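PDB 6FN6: fatty acid synthase 1, isoform A from Drosophila melanogaster, which probably builds long-chain saturated fatty acids from acetyl-CoA and malonyl-CoA with NADPH, this portion holding the dehydratase, enoyl reductase and ketoreductase that process the growing chain. Local coordinates for residues 601-606 / 665-670; 641-646 / 653-658. All blocks are in the same frame, centred on the assembly; numbering follows the deposited sequence.

Overall arrangement
Both contacts are antiparallel strand pairs in one curled, mixed sheet of the enoyl reductase part of the chain, with their centres about 8 Å apart. Contact 2, a hairpin of 641-646 and 653-658, is nested within the loop that contact 1 closes between 601-606 and 665-670. Strand 642-646 lies beside strand 601-611, where Thr605 O and Arg646 N, 2.9 Å apart, are probably hydrogen-bonded. Side chains meet as well: the Phe643 ring of contact 2 packs on contact 1, with its CE2 3.9 Å from Cys666 CB. Neither contact reaches the predicted dehydratase residues His24 and Asp175, which belong to a different part of the chain.

Contact 1: residues 601-606 / 665-670; sequences LETCTV and TCVASK
Glu602 and Ala668 form a hydrogen-bonded pair between two antiparallel strands, Glu602 N giving to Ala668 O at 2.9 Å and Ala668 N to Glu602 O at 2.8 Å. Two residues on, Cys604 and Cys666 repeat the pattern, and the bond from Cys604 N to Cys666 O (2.7 Å) is almost straight, 174° at the hydrogen. The Glu602 side chain is worth following outward. Its CB sits 3.9 Å from Ala668 O, close to the partner backbone. CG lies anti to the backbone N (chi1 -172°), and the bend at the next bond (chi2 75°) brings the carboxylate round beside the end of Lys670. There CD is 3.9 Å from Lys670 NZ, and OE1 makes a long, weak salt bridge to the same nitrogen at 3.5 Å. OE2 has its own weak hydrogen bond to Thr648 OG1 and lies near Asp647, a like charge that the lysine would be expected to offset in part.

On the other face of the strands, Leu601 CB meets Val667 CG1 at 3.7 Å, the two side chains crossing at a slant. The second methyl of Val667, CG2, lies near Thr603 OG1 on this more open side. Cys604, Cys666 and Ala668 lie on the same face as Glu602; these three are buried, and the Phe643 ring touches them all. Cys666 CB also packs against Val606 CG2 at 3.9 Å, and Met673 touches Glu602 and Ala668. The arrangement is a twisted antiparallel strand pair with one largely buried and one more exposed face, consistent with the GroES-like, substrate-binding portion of a medium-chain dehydrogenase/reductase fold.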
loop_
_atom_site.group_PDB
_atom_site.type_symbol
_atom_site.label_atom_id
_atom_site.label_comp_id
_atom_site.label_asym_id
_atom_site.label_seq_id
_atom_site.Cartn_x
_atom_site.Cartn_y
_atom_site.Cartn_z
ATOM N N LEU A 601 -23.133 -32.489 -13.623
ATOM C CA LEU A 601 -22.628 -31.898 -14.857
ATOM C C LEU A 601 -23.614 -32.097 -16.003
ATOM O O LEU A 601 -24.466 -32.986 -15.958
ATOM C CB LEU A 601 -21.271 -32.506 -15.223
ATOM C CG LEU A 601 -20.181 -32.424 -14.149
ATOM C CD1 LEU A 601 -18.958 -33.224 -14.565
ATOM C CD2 LEU A 601 -19.803 -30.977 -13.866
ATOM N N GLU A 602 -23.494 -31.262 -17.029
ATOM C CA GLU A 602 -24.377 -31.332 -18.185
ATOM C C GLU A 602 -23.636 -30.945 -19.458
ATOM O O GLU A 602 -23.071 -29.855 -19.552
ATOM C CB GLU A 602 -25.586 -30.416 -17.983
ATOM C CG GLU A 602 -26.671 -30.543 -19.044
ATOM C CD GLU A 602 -27.495 -31.807 -18.894
ATOM O OE1 GLU A 602 -27.052 -32.728 -18.176
ATOM O OE2 GLU A 602 -28.588 -31.876 -19.492
ATOM N N THR A 603 -23.643 -31.842 -20.439
ATOM C CA THR A 603 -23.021 -31.565 -21.727
ATOM C C THR A 603 -23.998 -30.757 -22.568
ATOM O O THR A 603 -25.092 -31.222 -22.884
ATOM C CB THR A 603 -22.628 -32.857 -22.467
ATOM O OG1 THR A 603 -21.895 -33.715 -21.583
ATOM C CG2 THR A 603 -21.766 -32.537 -23.684
ATOM N N CYS A 604 -23.601 -29.539 -22.920
ATOM C CA CYS A 604 -24.464 -28.636 -23.671
ATOM C C CYS A 604 -23.938 -28.392 -25.081
ATOM O O CYS A 604 -22.746 -28.554 -25.349
ATOM C CB CYS A 604 -24.603 -27.303 -22.933
ATOM S SG CYS A 604 -25.247 -27.450 -21.248
ATOM N N THR A 605 -24.839 -28.004 -25.977
ATOM C CA THR A 605 -24.456 -27.622 -27.327
ATOM C C THR A 605 -24.272 -26.111 -27.369
ATOM O O THR A 605 -25.183 -25.362 -27.025
ATOM C CB THR A 605 -25.517 -28.042 -28.365
ATOM O OG1 THR A 605 -25.868 -29.417 -28.169
ATOM C CG2 THR A 605 -24.989 -27.849 -29.781
ATOM N N VAL A 606 -23.095 -25.667 -27.798
ATOM C CA VAL A 606 -22.766 -24.250 -27.761
ATOM C C VAL A 606 -23.270 -23.558 -29.019
ATOM O O VAL A 606 -23.042 -24.030 -30.134
ATOM C CB VAL A 606 -21.251 -24.038 -27.591
ATOM C CG1 VAL A 606 -20.910 -22.550 -27.555
ATOM C CG2 VAL A 606 -20.758 -24.726 -26.330
ATOM N N THR A 665 -19.152 -27.941 -28.123
ATOM C CA THR A 665 -19.864 -28.482 -26.971
ATOM C C THR A 665 -19.107 -28.157 -25.691
ATOM O O THR A 665 -17.884 -28.017 -25.702
ATOM C CB THR A 665 -20.049 -30.009 -27.077
ATOM O OG1 THR A 665 -18.815 -30.619 -27.480
ATOM C CG2 THR A 665 -21.136 -30.351 -28.088
ATOM N N CYS A 666 -19.838 -28.021 -24.589
ATOM C CA CYS A 666 -19.225 -27.719 -23.302
ATOM C C CYS A 666 -19.962 -28.421 -22.168
ATOM O O CYS A 666 -21.186 -28.549 -22.197
ATOM C CB CYS A 666 -19.199 -26.208 -23.055
ATOM S SG CYS A 666 -18.306 -25.721 -21.552
ATOM N N VAL A 667 -19.207 -28.893 -21.183
ATOM C CA VAL A 667 -19.786 -29.477 -19.981
ATOM C C VAL A 667 -19.934 -28.393 -18.918
ATOM O O VAL A 667 -18.941 -27.864 -18.422
ATOM C CB VAL A 667 -18.933 -30.649 -19.462
ATOM C CG1 VAL A 667 -19.539 -31.238 -18.197
ATOM C CG2 VAL A 667 -18.792 -31.718 -20.532
ATOM N N ALA A 668 -21.176 -28.067 -18.576
ATOM C CA ALA A 668 -21.457 -27.002 -17.618
ATOM C C ALA A 668 -22.009 -27.554 -16.305
ATOM O O ALA A 668 -22.635 -28.614 -16.279
ATOM C CB ALA A 668 -22.433 -26.003 -18.219
ATOM N N SER A 669 -21.759 -26.832 -15.215
ATOM C CA SER A 669 -22.272 -27.198 -13.898
ATOM C C SER A 669 -23.680 -26.640 -13.681
ATOM O O SER A 669 -23.920 -25.454 -13.910
ATOM C CB SER A 669 -21.333 -26.692 -12.803
ATOM O OG SER A 669 -21.897 -26.888 -11.518
ATOM N N LYS A 670 -24.605 -27.489 -13.238
ATOM C CA LYS A 670 -26.000 -27.080 -13.083
ATOM C C LYS A 670 -26.127 -25.919 -12.107
ATOM O O LYS A 670 -26.982 -25.050 -12.275
ATOM C CB LYS A 670 -26.865 -28.241 -12.592
ATOM C CG LYS A 670 -26.843 -29.476 -13.479
ATOM C CD LYS A 670 -27.707 -30.582 -12.887
ATOM C CE LYS A 670 -27.550 -31.895 -13.642
ATOM N NZ LYS A 670 -28.150 -31.845 -15.004
#

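Contact 2: residues 641-646 / 653-658; sequences LEFAGR and VMAMVP
Phe643 lays one face of its ring over the methyl group of Ala655, the residue directly opposite it in this antiparallel hairpin. Ala655 CB stands 4.0 Å from the ring centroid and 29° off the normal, a CH-pi contact displaced toward one border of the ring, where CZ comes within 3.6 Å of it. Two torsions place the ring: chi1 of 70° sets CG between the backbone N and the carbonyl carbon, and chi2 of 87° turns the ring plane roughly perpendicular to the plane of CA, CB and CG. The backbones beneath are joined by a pair of bonds of unequal quality. Ala655 N reaches Phe643 O at 2.9 Å, close to the line of the carbonyl, whereas Phe643 N lies well above the plane of the Ala655 carbonyl and is 3.3 Å from its oxygen.

The opposite face carries Glu642, Ala644, Met654 and Met656. Glu642 CB rests against Ala655 O at 3.4 Å, while its chain extends away from the hairpin and its carboxylate is taken up elsewhere, by Cys690 N on OE1 and Asn612 ND2 on OE2. Ala644 and Met654 meet loosely, CB to CB, and the methionine then leads off toward Trp674 and Pro689.

At one end Gly645 and Val653 exchange two backbone hydrogen bonds, that from Gly645 N to Val653 O measuring 2.8 Å. At the other, Val657 N binds Leu641 O at 2.8 Å, and Val657 CG2 lies against that same oxygen. Ala668 of strand 665-669 also touches Phe643, Ala655 and Val657. Altogether this is a beta hairpin with an aromatic on the face it turns toward strand 665-669, consistent with the curled, GroES-like portion of an enoyl reductase of the medium-chain dehydrogenase/reductase type.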
loop_
_atom_site.group_PDB
_atom_site.type_symbol
_atom_site.label_atom_id
_atom_site.label_comp_id
_atom_site.label_asym_id
_atom_site.label_seq_id
_atom_site.Cartn_x
_atom_site.Cartn_y
_atom_site.Cartn_z
ATOM N N LEU A 641 -15.242 -18.695 -21.298
ATOM C CA LEU A 641 -15.628 -18.584 -19.897
ATOM C C LEU A 641 -17.135 -18.739 -19.705
ATOM O O LEU A 641 -17.603 -19.075 -18.615
ATOM C CB LEU A 641 -15.172 -17.237 -19.342
ATOM C CG LEU A 641 -13.692 -17.125 -18.962
ATOM C CD1 LEU A 641 -13.354 -15.677 -18.668
ATOM C CD2 LEU A 641 -13.337 -18.011 -17.782
ATOM N N GLU A 642 -17.892 -18.483 -20.766
ATOM C CA GLU A 642 -19.348 -18.553 -20.708
ATOM C C GLU A 642 -19.925 -18.861 -22.082
ATOM O O GLU A 642 -19.218 -18.790 -23.088
ATOM C CB GLU A 642 -19.925 -17.238 -20.181
ATOM C CG GLU A 642 -19.619 -16.041 -21.070
ATOM C CD GLU A 642 -20.047 -14.720 -20.458
ATOM O OE1 GLU A 642 -21.096 -14.681 -19.782
ATOM O OE2 GLU A 642 -19.331 -13.717 -20.657
ATOM N N PHE A 643 -21.212 -19.193 -22.125
ATOM C CA PHE A 643 -21.874 -19.483 -23.389
ATOM C C PHE A 643 -23.393 -19.500 -23.254
ATOM O O PHE A 643 -23.935 -19.688 -22.164
ATOM C CB PHE A 643 -21.408 -20.834 -23.941
ATOM C CG PHE A 643 -21.902 -22.015 -23.149
ATOM C CD1 PHE A 643 -23.130 -22.590 -23.430
ATOM C CD2 PHE A 643 -21.139 -22.553 -22.126
ATOM C CE1 PHE A 643 -23.589 -23.673 -22.706
ATOM C CE2 PHE A 643 -21.593 -23.638 -21.400
ATOM C CZ PHE A 643 -22.819 -24.197 -21.691
ATOM N N ALA A 644 -24.065 -19.313 -24.382
ATOM C CA ALA A 644 -25.492 -19.573 -24.491
ATOM C C ALA A 644 -25.687 -20.698 -25.499
ATOM O O ALA A 644 -25.074 -20.695 -26.567
ATOM C CB ALA A 644 -26.243 -18.326 -24.917
ATOM N N GLY A 645 -26.535 -21.660 -25.158
ATOM C CA GLY A 645 -26.737 -22.814 -26.011
ATOM C C GLY A 645 -27.928 -23.663 -25.618
ATOM O O GLY A 645 -28.901 -23.164 -25.053
ATOM N N ARG A 646 -27.846 -24.955 -25.919
ATOM C CA ARG A 646 -28.935 -25.882 -25.641
ATOM C C ARG A 646 -28.530 -26.989 -24.677
ATOM O O ARG A 646 -27.387 -27.448 -24.673
ATOM C CB ARG A 646 -29.459 -26.490 -26.942
ATOM C CG ARG A 646 -30.181 -25.485 -27.821
ATOM C CD ARG A 646 -30.851 -26.150 -29.008
ATOM N NE ARG A 646 -31.505 -25.171 -29.871
ATOM C CZ ARG A 646 -32.702 -24.640 -29.632
ATOM N NH1 ARG A 646 -33.215 -23.756 -30.476
ATOM N NH2 ARG A 646 -33.391 -24.988 -28.551
ATOM N N VAL A 653 -30.505 -22.506 -22.709
ATOM C CA VAL A 653 -29.738 -22.304 -21.486
ATOM C C VAL A 653 -28.564 -21.357 -21.710
ATOM O O VAL A 653 -27.996 -21.291 -22.801
ATOM C CB VAL A 653 -29.234 -23.656 -20.931
ATOM C CG1 VAL A 653 -28.443 -23.461 -19.639
ATOM C CG2 VAL A 653 -30.391 -24.614 -20.709
ATOM N N MET A 654 -28.218 -20.621 -20.659
ATOM C CA MET A 654 -27.003 -19.817 -20.621
ATOM C C MET A 654 -26.207 -20.248 -19.397
ATOM O O MET A 654 -26.791 -20.559 -18.360
ATOM C CB MET A 654 -27.326 -18.324 -20.561
ATOM C CG MET A 654 -28.510 -17.996 -19.677
ATOM S SD MET A 654 -28.785 -16.230 -19.473
ATOM C CE MET A 654 -27.707 -15.886 -18.091
ATOM N N ALA A 655 -24.882 -20.289 -19.517
ATOM C CA ALA A 655 -24.059 -20.837 -18.446
ATOM C C ALA A 655 -22.757 -20.076 -18.236
ATOM O O ALA A 655 -22.361 -19.240 -19.048
ATOM C CB ALA A 655 -23.752 -22.295 -18.738
ATOM N N MET A 656 -22.094 -20.400 -17.130
ATOM C CA MET A 656 -20.797 -19.836 -16.791
ATOM C C MET A 656 -19.871 -20.972 -16.371
ATOM O O MET A 656 -20.253 -21.830 -15.575
ATOM C CB MET A 656 -20.928 -18.802 -15.672
ATOM C CG MET A 656 -19.614 -18.152 -15.268
ATOM S SD MET A 656 -19.814 -16.870 -14.022
ATOM C CE MET A 656 -20.561 -17.797 -12.681
ATOM N N VAL A 657 -18.662 -20.981 -16.922
ATOM C CA VAL A 657 -17.708 -22.055 -16.670
ATOM C C VAL A 657 -16.302 -21.495 -16.490
ATOM O O VAL A 657 -16.023 -20.371 -16.906
ATOM C CB VAL A 657 -17.735 -23.087 -17.806
ATOM C CG1 VAL A 657 -18.994 -23.937 -17.724
ATOM C CG2 VAL A 657 -17.655 -22.382 -19.156
ATOM N N PRO A 658 -15.405 -22.279 -15.872
ATOM C CA PRO A 658 -14.018 -21.832 -15.709
ATOM C C PRO A 658 -13.260 -21.774 -17.027
ATOM O O PRO A 658 -12.367 -20.940 -17.194
ATOM C CB PRO A 658 -13.413 -22.886 -14.775
ATOM C CG PRO A 658 -14.259 -24.086 -14.944
ATOM C CD PRO A 658 -15.641 -23.585 -15.232
#